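Local structure of Epf (Streptococcus pyogenes, 4ES9) at residues F54-A59 with K139-S144; D130-S135 with E162-K167; P217-K222 with T235-D240; N229-L234 with S274-E279. The protein is an extracellular protein factor that probably acts as a cell-surface adhesin of this pathogenic streptococcus. All coordinates share one frame; numbering follows the deposited sequence.

Overall arrangement
The four contacts divide between two mainly beta parts of one chain. Interactions 1 and 2 belong to the larger N-terminal part, with its six- and seven-stranded sheets; their centres are about 22 Å apart, and they interlock along the chain, Ser135 of interaction 2 being followed after a short loop by Lys139 of interaction 1. Interactions 3 and 4 lie in the smaller C-terminal part, share strand 231-237, and touch where Leu220 CD1 meets Leu234 CD2 at 3.8 Å. The two pairs stay well apart: nearest atoms of interactions 2 and 3 are about 16 Å from each other, and the centres of interactions 1 and 4 are about 55 Å apart.

Interaction 1. Residues F54-A59 with K139-S144; sequences FHLIPA and KTTDDS
Asp143 O and the backbone N of Phe54 are joined through one water molecule. The water donates to Asp143 O at 2.6 Å and accepts from Phe54 N at 3.1 Å, and in this way links the two main chains. Beside this bridge the contact becomes apolar. A trans chi1 (-161°) lays the ring of Phe54 against the type I turn formed by Thr140 to Asp143. Thr141 CA lies 3.8 Å from the centroid of the Phe54 ring and over its face, a CH-pi contact, and Thr140 O comes over the same face near CE1. The Thr141 methyl CG2 reaches the ring rim at CE2, 3.7 Å away. Two residues on, in the loop, Leu56 CD2 touches Thr141 CB at 4.0 Å, the two side chains crossing at about a right angle. A flat aromatic suits this place because it can lie against a turn backbone, while the branched threonine offers a methyl to it. The Asp143 carboxylate is occupied too, its OD2 accepting from the backbone N of Asn138. The contact lies where strand 51-54 ends and strand 144-146 begins, antiparallel neighbours at one margin of the six-stranded sheet, with Phe54 also resting on Val34 and on Arg42 of strand 41-46.

Interaction 2. Residues D130-S135 with E162-K167; sequences DYRIGS and EEQGFK
Phe166 and Asp130 meet face-on: Asp130 CB sits over the centre of the Phe166 ring, 4.0 Å from its centroid, in a CH-pi contact. The second flat group, the Arg132 guanidinium, has Gln164 CB above one face, offset toward the rim, while Asp130 OD2 lies at its edge. There NE of Arg132 donates to OD2 of Asp130 at 2.9 Å, on the syn side of the carboxylate, in a salt bridge that, with the bonds to OD1, helps to orient the carboxylate. The Gln164 amide is turned 35° from the guanidinium plane. Its NE2 sends an almost straight bond to Tyr131 O (2.9 Å, 178°), lying in the carbonyl plane, and a further one to Glu150, whose carboxylate also pairs with Arg132.

These bonds tie the loop between strands 154-159 and 172-180, which belong to the seven-stranded sheet, to strand 127-135 at the margin of the six-stranded one. Asp130 OD1 completes the grip by accepting from Gly165 N at 2.7 Å, met from well above the carboxylate plane; the same oxygen takes a weak bond from Tyr131 N. Asp130 thus holds loop and arginine together, its trans chi1 (-169°) directing the carboxylate to the loop. Glycine suits position 165 because, at its backbone angles, a CB would press against the carbonyl O of Gln164. Glutamine suits position 164 because its chain, extended beyond CG, is long enough to carry an amide N-H to a strand carbonyl. Phe166 also rests on Leu191 and Lys193 of strand 186-194.

Interaction 3. Residues P217-K222 with T235-D240; sequences PSQLDK and TLKSDD
Gln219 and Lys237 face each other as an antiparallel hydrogen-bonded pair: Gln219 N donates to Lys237 O and Lys237 N returns a bond to Gln219 O, each 2.8 Å long. Further along, Thr235 N gives a nearly straight bond to Lys222 O, also of 2.8 Å. Thr235 O receives two backbone donors, Asp221 N at 2.7 Å and, weakly, Lys222 N at 3.4 Å.

That doubled acceptor marks a classic beta bulge: Asp221 and Lys222 together stand opposite the single residue Thr235, and the register slips by one after the non-hydrogen-bonded pair Leu220 and Leu236. It lies in the hairpin of strands 219-224 and 231-237, the first two strands of a three-stranded sheet. The extra residue lets Asp221 turn its side chain toward the partner strand. Its carboxylate runs beside Thr235, OD2 lying near the methyl CG2, and meets the Lys237 chain at about a right angle. OD1 rests against Lys237 CD and reaches NZ in a long salt bridge of 3.9 Å, probably a modest attraction at this exposed surface. The lysine suits the site because the base of its chain also packs on Gln219, whose CB is 3.8 Å from Lys237 CG. Lys222 uses its chain likewise, bringing CG against OG1 of Thr235.

Leu220 and Leu236 point to the other side of the sheet, where Val293 and Phe307 receive the first and Ile295 the second. Both methyls of Leu236 lie against OG of Ser218, which is hydrogen-bonded to Asp248.

Interaction 4. Residues N229-L234 with S274-E279; sequences NKNVQL and SITLSE
Val232, Leu234, Ile275 and Leu277 make up the tightly packed side of this contact, whereas Lys230, Asn231, Thr276 and Glu279 meet loosely toward solvent. On the packed side Val232 CG2 lies 3.7 Å from Leu277 CD1. The valine has CG1 anti to its backbone N (chi1 176°), which leaves CG2 to face the leucine. Leu234 CD1 touches Ile275 CD1, methyl to methyl and also at 3.7 Å, while Val232 CB and Ile275 CB stand opposite one another. Branched aliphatic residues suit these strand positions, since they fill the interior with compact, water-averse groups; Leu252 and Phe309 cover them from the facing sheet.

The backbones are held firmly between the two sides. Val232 and Ile275 exchange N-H...O bonds of 2.9 Å in each direction, and Leu277 N donates to Lys230 O at 2.7 Å with an angle of 175°. Ahead of the strand, Asn229 OD1 accepts from Asn231 N on a lone pair, in the carbonyl plane, forming an Asx turn that leads the chain into the pairing.

Looser contacts mark the outer side. The Lys230 methylenes pass over Leu277 O, yet NZ stays 4.2 Å from Glu279 OE2, beyond a salt bridge, and the two side chains cross obliquely. Asn231 OD1 only brushes Ser274 CB at 3.9 Å. Beyond Leu277, Ser278 is the N-cap of helix 279-284.

Strands 219-224, 231-237 and 273-276 in one sheet, facing a four-stranded one in the order 259-264, 248-253, 290-297, 307-310, are consistent with a fibronectin type III-like sandwich.

Interaction 1. Residues F54-A59 with K139-S144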
loop_
_atom_site.group_PDB
_atom_site.type_symbol
_atom_site.label_atom_id
_atom_site.label_comp_id
_atom_site.label_asym_id
_atom_site.label_seq_id
_atom_site.Cartn_x
_atom_site.Cartn_y
_atom_site.Cartn_z
ATOM N N PHE A 54 -4.629 21.947 -5.734
ATOM C CA PHE A 54 -5.167 21.971 -4.367
ATOM C C PHE A 54 -6.487 22.730 -4.238
ATOM O O PHE A 54 -6.640 23.810 -4.815
ATOM C CB PHE A 54 -4.138 22.577 -3.418
ATOM C CG PHE A 54 -4.361 22.252 -1.963
ATOM C CD1 PHE A 54 -4.049 20.991 -1.457
ATOM C CD2 PHE A 54 -4.896 23.204 -1.093
ATOM C CE1 PHE A 54 -4.267 20.686 -0.101
ATOM C CE2 PHE A 54 -5.105 22.902 0.262
ATOM C CZ PHE A 54 -4.772 21.649 0.751
ATOM N N HIS A 55 -7.419 22.148 -3.426
ATOM C CA HIS A 55 -8.761 22.648 -3.129
ATOM C C HIS A 55 -8.741 23.507 -1.857
ATOM O O HIS A 55 -8.963 23.002 -0.748
ATOM C CB HIS A 55 -9.745 21.463 -2.975
ATOM C CG HIS A 55 -11.207 21.827 -2.922
ATOM N ND1 HIS A 55 -11.772 22.398 -1.795
ATOM C CD2 HIS A 55 -12.190 21.583 -3.818
ATOM C CE1 HIS A 55 -13.072 22.474 -2.038
ATOM N NE2 HIS A 55 -13.368 22.004 -3.245
ATOM N N LEU A 56 -8.563 24.817 -2.030
ATOM C CA LEU A 56 -8.527 25.737 -0.877
ATOM C C LEU A 56 -9.917 25.911 -0.246
ATOM O O LEU A 56 -10.934 25.815 -0.941
ATOM C CB LEU A 56 -7.943 27.106 -1.280
ATOM C CG LEU A 56 -6.484 27.122 -1.783
ATOM C CD1 LEU A 56 -6.211 28.388 -2.594
ATOM C CD2 LEU A 56 -5.493 27.010 -0.638
ATOM N N ILE A 57 -9.958 26.095 1.087
ATOM C CA ILE A 57 -11.172 26.304 1.900
ATOM C C ILE A 57 -10.891 27.531 2.837
ATOM O O ILE A 57 -9.710 27.852 3.035
ATOM C CB ILE A 57 -11.609 25.015 2.679
ATOM C CG1 ILE A 57 -10.599 24.635 3.794
ATOM C CG2 ILE A 57 -11.932 23.813 1.712
ATOM C CD1 ILE A 57 -10.931 23.249 4.576
ATOM N N PRO A 58 -11.897 28.254 3.384
ATOM C CA PRO A 58 -11.572 29.464 4.196
ATOM C C PRO A 58 -10.612 29.157 5.351
ATOM O O PRO A 58 -10.849 28.208 6.122
ATOM C CB PRO A 58 -12.945 29.937 4.694
ATOM C CG PRO A 58 -13.897 29.463 3.626
ATOM C CD PRO A 58 -13.361 28.098 3.240
ATOM N N ALA A 59 -9.493 29.916 5.417
ATOM C CA ALA A 59 -8.414 29.734 6.410
ATOM C C ALA A 59 -8.923 29.623 7.846
ATOM O O ALA A 59 -8.455 28.763 8.593
ATOM C CB ALA A 59 -7.393 30.868 6.322
ATOM N N LYS A 139 1.545 17.598 2.130
ATOM C CA LYS A 139 1.224 18.443 3.291
ATOM C C LYS A 139 1.483 19.950 3.046
ATOM O O LYS A 139 1.915 20.667 3.947
ATOM C CB LYS A 139 1.972 17.949 4.550
ATOM C CG LYS A 139 1.724 16.472 4.869
ATOM C CD LYS A 139 2.366 16.052 6.173
ATOM C CE LYS A 139 1.547 16.483 7.358
ATOM N NZ LYS A 139 0.180 15.902 7.294
ATOM N N THR A 140 1.182 20.432 1.832
ATOM C CA THR A 140 1.294 21.852 1.480
ATOM C C THR A 140 0.016 22.258 0.730
ATOM O O THR A 140 -0.647 21.388 0.142
ATOM C CB THR A 140 2.583 22.182 0.654
ATOM O OG1 THR A 140 2.436 21.706 -0.682
ATOM C CG2 THR A 140 3.879 21.622 1.274
ATOM N N THR A 141 -0.298 23.572 0.694
ATOM C CA THR A 141 -1.445 24.077 -0.072
ATOM C C THR A 141 -1.048 24.228 -1.549
ATOM O O THR A 141 -1.874 24.643 -2.364
ATOM C CB THR A 141 -2.018 25.390 0.498
ATOM O OG1 THR A 141 -0.996 26.379 0.529
ATOM C CG2 THR A 141 -2.652 25.216 1.865
ATOM N N ASP A 142 0.211 23.895 -1.887
ATOM C CA ASP A 142 0.774 23.962 -3.248
ATOM C C ASP A 142 0.777 22.609 -3.938
ATOM O O ASP A 142 1.172 22.529 -5.111
ATOM C CB ASP A 142 2.221 24.495 -3.200
ATOM C CG ASP A 142 2.351 25.859 -2.562
ATOM O OD1 ASP A 142 2.831 25.925 -1.417
ATOM O OD2 ASP A 142 1.957 26.861 -3.209
ATOM N N ASP A 143 0.376 21.531 -3.217
ATOM C CA ASP A 143 0.391 20.176 -3.769
ATOM C C ASP A 143 -0.474 20.062 -5.014
ATOM O O ASP A 143 -1.451 20.785 -5.176
ATOM C CB ASP A 143 -0.039 19.124 -2.734
ATOM C CG ASP A 143 0.534 17.738 -3.006
ATOM O OD1 ASP A 143 1.388 17.615 -3.893
ATOM O OD2 ASP A 143 0.103 16.775 -2.346
ATOM N N SER A 144 -0.053 19.187 -5.920
ATOM C CA SER A 144 -0.732 18.896 -7.169
ATOM C C SER A 144 -0.415 17.456 -7.568
ATOM O O SER A 144 0.526 16.877 -7.032
ATOM C CB SER A 144 -0.286 19.880 -8.246
ATOM O OG SER A 144 1.093 19.710 -8.526
HETATM O O HOH W 1 -1.855 23.131 -6.290
#

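Interaction 2. Residues D130-S135 with E162-K167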
loop_
_atom_site.group_PDB
_atom_site.type_symbol
_atom_site.label_atom_id
_atom_site.label_comp_id
_atom_site.label_asym_id
_atom_site.label_seq_id
_atom_site.Cartn_x
_atom_site.Cartn_y
_atom_site.Cartn_z
ATOM N N ASP A 130 -13.761 6.963 -9.307
ATOM C CA ASP A 130 -12.557 6.224 -9.654
ATOM C C ASP A 130 -11.683 6.088 -8.416
ATOM O O ASP A 130 -11.740 6.937 -7.523
ATOM C CB ASP A 130 -11.789 6.922 -10.802
ATOM C CG ASP A 130 -10.658 6.097 -11.427
ATOM O OD1 ASP A 130 -10.636 4.857 -11.229
ATOM O OD2 ASP A 130 -9.817 6.684 -12.129
ATOM N N TYR A 131 -10.907 4.999 -8.350
ATOM C CA TYR A 131 -9.962 4.708 -7.283
ATOM C C TYR A 131 -8.596 4.479 -7.882
ATOM O O TYR A 131 -8.469 3.664 -8.807
ATOM C CB TYR A 131 -10.353 3.470 -6.439
ATOM C CG TYR A 131 -11.807 3.339 -6.069
ATOM C CD1 TYR A 131 -12.475 4.366 -5.404
ATOM C CD2 TYR A 131 -12.497 2.147 -6.297
ATOM C CE1 TYR A 131 -13.801 4.224 -5.008
ATOM C CE2 TYR A 131 -13.826 1.993 -5.907
ATOM C CZ TYR A 131 -14.475 3.039 -5.271
ATOM O OH TYR A 131 -15.790 2.901 -4.908
ATOM N N ARG A 132 -7.583 5.225 -7.389
ATOM C CA ARG A 132 -6.217 5.133 -7.882
ATOM C C ARG A 132 -5.200 5.121 -6.750
ATOM O O ARG A 132 -5.498 5.504 -5.623
ATOM C CB ARG A 132 -5.896 6.324 -8.820
ATOM C CG ARG A 132 -6.723 6.429 -10.095
ATOM C CD ARG A 132 -6.178 5.570 -11.206
ATOM N NE ARG A 132 -7.110 5.563 -12.327
ATOM C CZ ARG A 132 -6.946 4.848 -13.424
ATOM N NH1 ARG A 132 -5.879 4.065 -13.562
ATOM N NH2 ARG A 132 -7.845 4.901 -14.391
ATOM N N ILE A 133 -3.972 4.713 -7.072
ATOM C CA ILE A 133 -2.825 4.802 -6.171
ATOM C C ILE A 133 -2.054 6.039 -6.617
ATOM O O ILE A 133 -1.946 6.271 -7.807
ATOM C CB ILE A 133 -1.956 3.490 -6.193
ATOM C CG1 ILE A 133 -2.802 2.214 -5.843
ATOM C CG2 ILE A 133 -0.731 3.622 -5.257
ATOM C CD1 ILE A 133 -3.634 2.305 -4.514
ATOM N N GLY A 134 -1.491 6.796 -5.695
ATOM C CA GLY A 134 -0.697 7.960 -6.069
ATOM C C GLY A 134 0.413 8.254 -5.087
ATOM O O GLY A 134 0.629 7.490 -4.140
ATOM N N SER A 135 1.130 9.362 -5.309
ATOM C CA SER A 135 2.160 9.811 -4.375
ATOM C C SER A 135 1.459 10.306 -3.129
ATOM O O SER A 135 0.284 10.683 -3.216
ATOM C CB SER A 135 2.998 10.938 -4.976
ATOM O OG SER A 135 2.206 12.077 -5.274
ATOM N N GLU A 162 -13.918 -5.279 -10.274
ATOM C CA GLU A 162 -14.235 -4.017 -10.960
ATOM C C GLU A 162 -13.058 -3.506 -11.791
ATOM O O GLU A 162 -11.914 -3.877 -11.542
ATOM C CB GLU A 162 -14.596 -2.918 -9.916
ATOM C CG GLU A 162 -15.979 -2.980 -9.308
ATOM C CD GLU A 162 -16.219 -2.123 -8.068
ATOM O OE1 GLU A 162 -15.897 -0.913 -8.065
ATOM O OE2 GLU A 162 -16.805 -2.667 -7.112
ATOM N N GLU A 163 -13.324 -2.600 -12.740
ATOM C CA GLU A 163 -12.275 -1.929 -13.529
ATOM C C GLU A 163 -12.080 -0.501 -13.011
ATOM O O GLU A 163 -12.992 0.053 -12.405
ATOM C CB GLU A 163 -12.618 -1.912 -15.033
ATOM C CG GLU A 163 -12.655 -3.288 -15.690
ATOM C CD GLU A 163 -11.418 -4.161 -15.558
ATOM O OE1 GLU A 163 -10.291 -3.653 -15.746
ATOM O OE2 GLU A 163 -11.579 -5.364 -15.259
ATOM N N GLN A 164 -10.889 0.085 -13.241
ATOM C CA GLN A 164 -10.565 1.469 -12.889
ATOM C C GLN A 164 -11.160 2.415 -13.947
ATOM O O GLN A 164 -11.644 1.949 -14.985
ATOM C CB GLN A 164 -9.055 1.668 -12.722
ATOM C CG GLN A 164 -8.541 1.098 -11.399
ATOM C CD GLN A 164 -7.064 1.232 -11.295
ATOM O OE1 GLN A 164 -6.303 0.572 -12.014
ATOM N NE2 GLN A 164 -6.627 2.135 -10.426
ATOM N N GLY A 165 -11.148 3.712 -13.661
ATOM C CA GLY A 165 -11.773 4.714 -14.514
ATOM C C GLY A 165 -13.075 5.173 -13.879
ATOM O O GLY A 165 -13.612 4.467 -13.025
ATOM N N PHE A 166 -13.573 6.367 -14.245
ATOM C CA PHE A 166 -14.799 6.943 -13.665
ATOM C C PHE A 166 -16.051 6.125 -14.052
ATOM O O PHE A 166 -16.392 5.992 -15.224
ATOM C CB PHE A 166 -14.944 8.416 -14.081
ATOM C CG PHE A 166 -13.968 9.329 -13.371
ATOM C CD1 PHE A 166 -14.240 9.806 -12.088
ATOM C CD2 PHE A 166 -12.778 9.714 -13.977
ATOM C CE1 PHE A 166 -13.341 10.659 -11.430
ATOM C CE2 PHE A 166 -11.862 10.565 -13.306
ATOM C CZ PHE A 166 -12.151 11.024 -12.036
ATOM N N LYS A 167 -16.714 5.542 -13.053
ATOM C CA LYS A 167 -17.886 4.662 -13.251
ATOM C C LYS A 167 -18.937 4.877 -12.130
ATOM O O LYS A 167 -18.547 5.323 -11.052
ATOM C CB LYS A 167 -17.417 3.173 -13.223
ATOM C CG LYS A 167 -16.416 2.741 -14.283
ATOM C CD LYS A 167 -16.041 1.260 -14.188
ATOM C CE LYS A 167 -15.307 0.794 -15.434
ATOM N NZ LYS A 167 -16.262 0.327 -16.458
#

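Interaction 3. Residues P217-K222 with T235-D240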
loop_
_atom_site.group_PDB
_atom_site.type_symbol
_atom_site.label_atom_id
_atom_site.label_comp_id
_atom_site.label_asym_id
_atom_site.label_seq_id
_atom_site.Cartn_x
_atom_site.Cartn_y
_atom_site.Cartn_z
ATOM N N PRO A 217 5.792 -14.827 1.515
ATOM C CA PRO A 217 7.232 -15.040 1.758
ATOM C C PRO A 217 7.902 -15.723 0.570
ATOM O O PRO A 217 7.230 -16.403 -0.220
ATOM C CB PRO A 217 7.261 -15.955 3.002
ATOM C CG PRO A 217 5.956 -16.658 2.993
ATOM C CD PRO A 217 4.962 -15.660 2.416
ATOM N N SER A 218 9.230 -15.556 0.453
ATOM C CA SER A 218 10.014 -16.217 -0.600
ATOM C C SER A 218 10.068 -17.735 -0.373
ATOM O O SER A 218 9.609 -18.238 0.664
ATOM C CB SER A 218 11.432 -15.650 -0.653
ATOM O OG SER A 218 12.078 -15.692 0.607
ATOM N N GLN A 219 10.598 -18.447 -1.358
ATOM C CA GLN A 219 10.793 -19.892 -1.318
ATOM C C GLN A 219 12.272 -20.197 -1.411
ATOM O O GLN A 219 13.018 -19.427 -2.019
ATOM C CB GLN A 219 10.041 -20.589 -2.483
ATOM C CG GLN A 219 8.515 -20.441 -2.464
ATOM C CD GLN A 219 7.994 -19.282 -3.285
ATOM O OE1 GLN A 219 8.313 -19.121 -4.467
ATOM N NE2 GLN A 219 7.165 -18.446 -2.672
ATOM N N LEU A 220 12.700 -21.325 -0.846
ATOM C CA LEU A 220 14.090 -21.739 -0.966
ATOM C C LEU A 220 14.292 -22.429 -2.310
ATOM O O LEU A 220 13.668 -23.454 -2.568
ATOM C CB LEU A 220 14.499 -22.665 0.193
ATOM C CG LEU A 220 15.968 -23.155 0.187
ATOM C CD1 LEU A 220 16.908 -22.050 0.612
ATOM C CD2 LEU A 220 16.143 -24.344 1.092
ATOM N N ASP A 221 15.137 -21.854 -3.176
ATOM C CA ASP A 221 15.447 -22.457 -4.463
ATOM C C ASP A 221 16.481 -23.560 -4.250
ATOM O O ASP A 221 16.312 -24.677 -4.761
ATOM C CB ASP A 221 15.945 -21.412 -5.488
ATOM C CG ASP A 221 16.137 -21.969 -6.895
ATOM O OD1 ASP A 221 15.265 -22.732 -7.360
ATOM O OD2 ASP A 221 17.153 -21.635 -7.531
ATOM N N LYS A 222 17.556 -23.237 -3.511
ATOM C CA LYS A 222 18.632 -24.160 -3.186
ATOM C C LYS A 222 19.390 -23.659 -1.958
ATOM O O LYS A 222 19.393 -22.466 -1.647
ATOM C CB LYS A 222 19.579 -24.424 -4.387
ATOM C CG LYS A 222 20.434 -23.264 -4.878
ATOM C CD LYS A 222 21.484 -23.740 -5.883
ATOM C CE LYS A 222 22.354 -22.594 -6.349
ATOM N NZ LYS A 222 23.152 -22.959 -7.545
ATOM N N THR A 235 19.711 -19.640 -1.572
ATOM C CA THR A 235 19.187 -19.001 -2.764
ATOM C C THR A 235 17.670 -18.938 -2.639
ATOM O O THR A 235 17.013 -19.985 -2.531
ATOM C CB THR A 235 19.626 -19.746 -4.020
ATOM O OG1 THR A 235 21.041 -19.916 -3.977
ATOM C CG2 THR A 235 19.226 -19.023 -5.294
ATOM N N LEU A 236 17.125 -17.718 -2.688
ATOM C CA LEU A 236 15.688 -17.484 -2.577
ATOM C C LEU A 236 15.047 -17.291 -3.946
ATOM O O LEU A 236 15.668 -16.742 -4.859
ATOM C CB LEU A 236 15.405 -16.235 -1.695
ATOM C CG LEU A 236 15.916 -16.242 -0.260
ATOM C CD1 LEU A 236 15.649 -14.907 0.425
ATOM C CD2 LEU A 236 15.301 -17.388 0.548
ATOM N N LYS A 237 13.794 -17.697 -4.069
ATOM C CA LYS A 237 13.014 -17.504 -5.285
ATOM C C LYS A 237 11.601 -17.057 -4.912
ATOM O O LYS A 237 11.211 -17.053 -3.731
ATOM C CB LYS A 237 12.988 -18.770 -6.171
ATOM C CG LYS A 237 12.300 -19.997 -5.537
ATOM C CD LYS A 237 12.167 -21.148 -6.531
ATOM C CE LYS A 237 11.537 -22.370 -5.911
ATOM N NZ LYS A 237 11.478 -23.511 -6.864
ATOM N N SER A 238 10.834 -16.701 -5.937
ATOM C CA SER A 238 9.459 -16.283 -5.785
ATOM C C SER A 238 8.596 -16.842 -6.932
ATOM O O SER A 238 9.058 -16.960 -8.065
ATOM C CB SER A 238 9.386 -14.765 -5.732
ATOM O OG SER A 238 8.094 -14.361 -5.323
ATOM N N ASP A 239 7.348 -17.186 -6.623
ATOM C CA ASP A 239 6.365 -17.705 -7.578
ATOM C C ASP A 239 5.512 -16.578 -8.200
ATOM O O ASP A 239 4.830 -16.816 -9.206
ATOM C CB ASP A 239 5.428 -18.716 -6.877
ATOM C CG ASP A 239 5.947 -20.139 -6.805
ATOM O OD1 ASP A 239 6.814 -20.504 -7.642
ATOM O OD2 ASP A 239 5.447 -20.908 -5.950
ATOM N N ASP A 240 5.536 -15.363 -7.594
ATOM C CA ASP A 240 4.704 -14.243 -8.049
ATOM C C ASP A 240 5.512 -13.047 -8.620
ATOM O O ASP A 240 4.965 -11.947 -8.739
ATOM C CB ASP A 240 3.762 -13.779 -6.910
ATOM C CG ASP A 240 4.409 -13.362 -5.586
ATOM O OD1 ASP A 240 5.640 -13.111 -5.568
ATOM O OD2 ASP A 240 3.679 -13.266 -4.572
#

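Interaction 4. Residues N229-L234 with S274-E279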
loop_
_atom_site.group_PDB
_atom_site.type_symbol
_atom_site.label_atom_id
_atom_site.label_comp_id
_atom_site.label_asym_id
_atom_site.label_seq_id
_atom_site.Cartn_x
_atom_site.Cartn_y
_atom_site.Cartn_z
ATOM N N ASN A 229 32.210 -25.937 7.692
ATOM C CA ASN A 229 32.154 -24.597 7.085
ATOM C C ASN A 229 31.020 -23.789 7.726
ATOM O O ASN A 229 29.857 -24.205 7.682
ATOM C CB ASN A 229 31.993 -24.686 5.556
ATOM C CG ASN A 229 32.341 -23.420 4.800
ATOM O OD1 ASN A 229 31.922 -22.313 5.137
ATOM N ND2 ASN A 229 33.071 -23.563 3.714
ATOM N N LYS A 230 31.371 -22.643 8.345
ATOM C CA LYS A 230 30.439 -21.754 9.048
ATOM C C LYS A 230 29.496 -21.007 8.092
ATOM O O LYS A 230 28.472 -20.483 8.543
ATOM C CB LYS A 230 31.214 -20.720 9.884
ATOM C CG LYS A 230 32.007 -21.291 11.058
ATOM C CD LYS A 230 32.600 -20.187 11.949
ATOM C CE LYS A 230 33.782 -19.457 11.345
ATOM N NZ LYS A 230 34.494 -18.630 12.357
ATOM N N ASN A 231 29.848 -20.939 6.790
ATOM C CA ASN A 231 29.062 -20.203 5.813
ATOM C C ASN A 231 28.034 -21.084 5.102
ATOM O O ASN A 231 28.397 -22.015 4.371
ATOM C CB ASN A 231 29.960 -19.495 4.783
ATOM C CG ASN A 231 29.302 -18.273 4.168
ATOM O OD1 ASN A 231 28.691 -17.453 4.862
ATOM N ND2 ASN A 231 29.403 -18.108 2.858
ATOM N N VAL A 232 26.745 -20.759 5.319
ATOM C CA VAL A 232 25.593 -21.409 4.701
ATOM C C VAL A 232 25.020 -20.426 3.684
ATOM O O VAL A 232 24.691 -19.284 4.044
ATOM C CB VAL A 232 24.544 -21.880 5.740
ATOM C CG1 VAL A 232 23.308 -22.458 5.051
ATOM C CG2 VAL A 232 25.141 -22.916 6.668
ATOM N N GLN A 233 24.940 -20.852 2.416
ATOM C CA GLN A 233 24.454 -19.997 1.341
ATOM C C GLN A 233 23.072 -20.446 0.899
ATOM O O GLN A 233 22.900 -21.594 0.470
ATOM C CB GLN A 233 25.446 -19.986 0.163
ATOM C CG GLN A 233 26.755 -19.283 0.501
ATOM C CD GLN A 233 27.714 -19.220 -0.656
ATOM O OE1 GLN A 233 27.950 -20.205 -1.368
ATOM N NE2 GLN A 233 28.326 -18.064 -0.843
ATOM N N LEU A 234 22.078 -19.537 1.004
ATOM C CA LEU A 234 20.711 -19.847 0.615
ATOM C C LEU A 234 20.283 -18.991 -0.548
ATOM O O LEU A 234 20.461 -17.772 -0.522
ATOM C CB LEU A 234 19.726 -19.676 1.790
ATOM C CG LEU A 234 20.025 -20.455 3.069
ATOM C CD1 LEU A 234 19.078 -20.050 4.155
ATOM C CD2 LEU A 234 19.984 -21.970 2.838
ATOM N N SER A 274 23.516 -15.106 2.991
ATOM C CA SER A 274 24.449 -15.791 3.853
ATOM C C SER A 274 23.960 -15.881 5.292
ATOM O O SER A 274 23.362 -14.949 5.832
ATOM C CB SER A 274 25.811 -15.116 3.796
ATOM O OG SER A 274 26.370 -15.238 2.495
ATOM N N ILE A 275 24.171 -17.062 5.868
ATOM C CA ILE A 275 23.905 -17.414 7.257
ATOM C C ILE A 275 25.259 -17.872 7.828
ATOM O O ILE A 275 25.932 -18.703 7.210
ATOM C CB ILE A 275 22.781 -18.477 7.407
ATOM C CG1 ILE A 275 21.409 -17.875 7.022
ATOM C CG2 ILE A 275 22.777 -19.064 8.826
ATOM C CD1 ILE A 275 20.131 -18.653 7.461
ATOM N N THR A 276 25.681 -17.275 8.950
ATOM C CA THR A 276 26.931 -17.625 9.590
ATOM C C THR A 276 26.627 -18.491 10.818
ATOM O O THR A 276 25.948 -18.041 11.743
ATOM C CB THR A 276 27.760 -16.371 9.917
ATOM O OG1 THR A 276 27.954 -15.613 8.726
ATOM C CG2 THR A 276 29.122 -16.707 10.516
ATOM N N LEU A 277 27.117 -19.740 10.806
ATOM C CA LEU A 277 26.967 -20.647 11.945
ATOM C C LEU A 277 28.108 -20.402 12.915
ATOM O O LEU A 277 29.135 -19.842 12.520
ATOM C CB LEU A 277 27.011 -22.129 11.496
ATOM C CG LEU A 277 26.012 -22.651 10.467
ATOM C CD1 LEU A 277 26.452 -24.034 9.972
ATOM C CD2 LEU A 277 24.588 -22.721 11.054
ATOM N N SER A 278 27.971 -20.885 14.160
ATOM C CA SER A 278 29.082 -20.862 15.111
ATOM C C SER A 278 30.037 -22.000 14.713
ATOM O O SER A 278 29.633 -22.886 13.946
ATOM C CB SER A 278 28.573 -21.036 16.540
ATOM O OG SER A 278 28.023 -22.332 16.708
ATOM N N GLU A 279 31.283 -21.991 15.228
ATOM C CA GLU A 279 32.266 -23.039 14.944
ATOM C C GLU A 279 31.725 -24.433 15.343
ATOM O O GLU A 279 31.842 -25.371 14.549
ATOM C CB GLU A 279 33.609 -22.749 15.636
ATOM C CG GLU A 279 34.695 -22.227 14.693
ATOM C CD GLU A 279 35.238 -23.180 13.635
ATOM O OE1 GLU A 279 35.198 -24.411 13.854
ATOM O OE2 GLU A 279 35.691 -22.689 12.575
#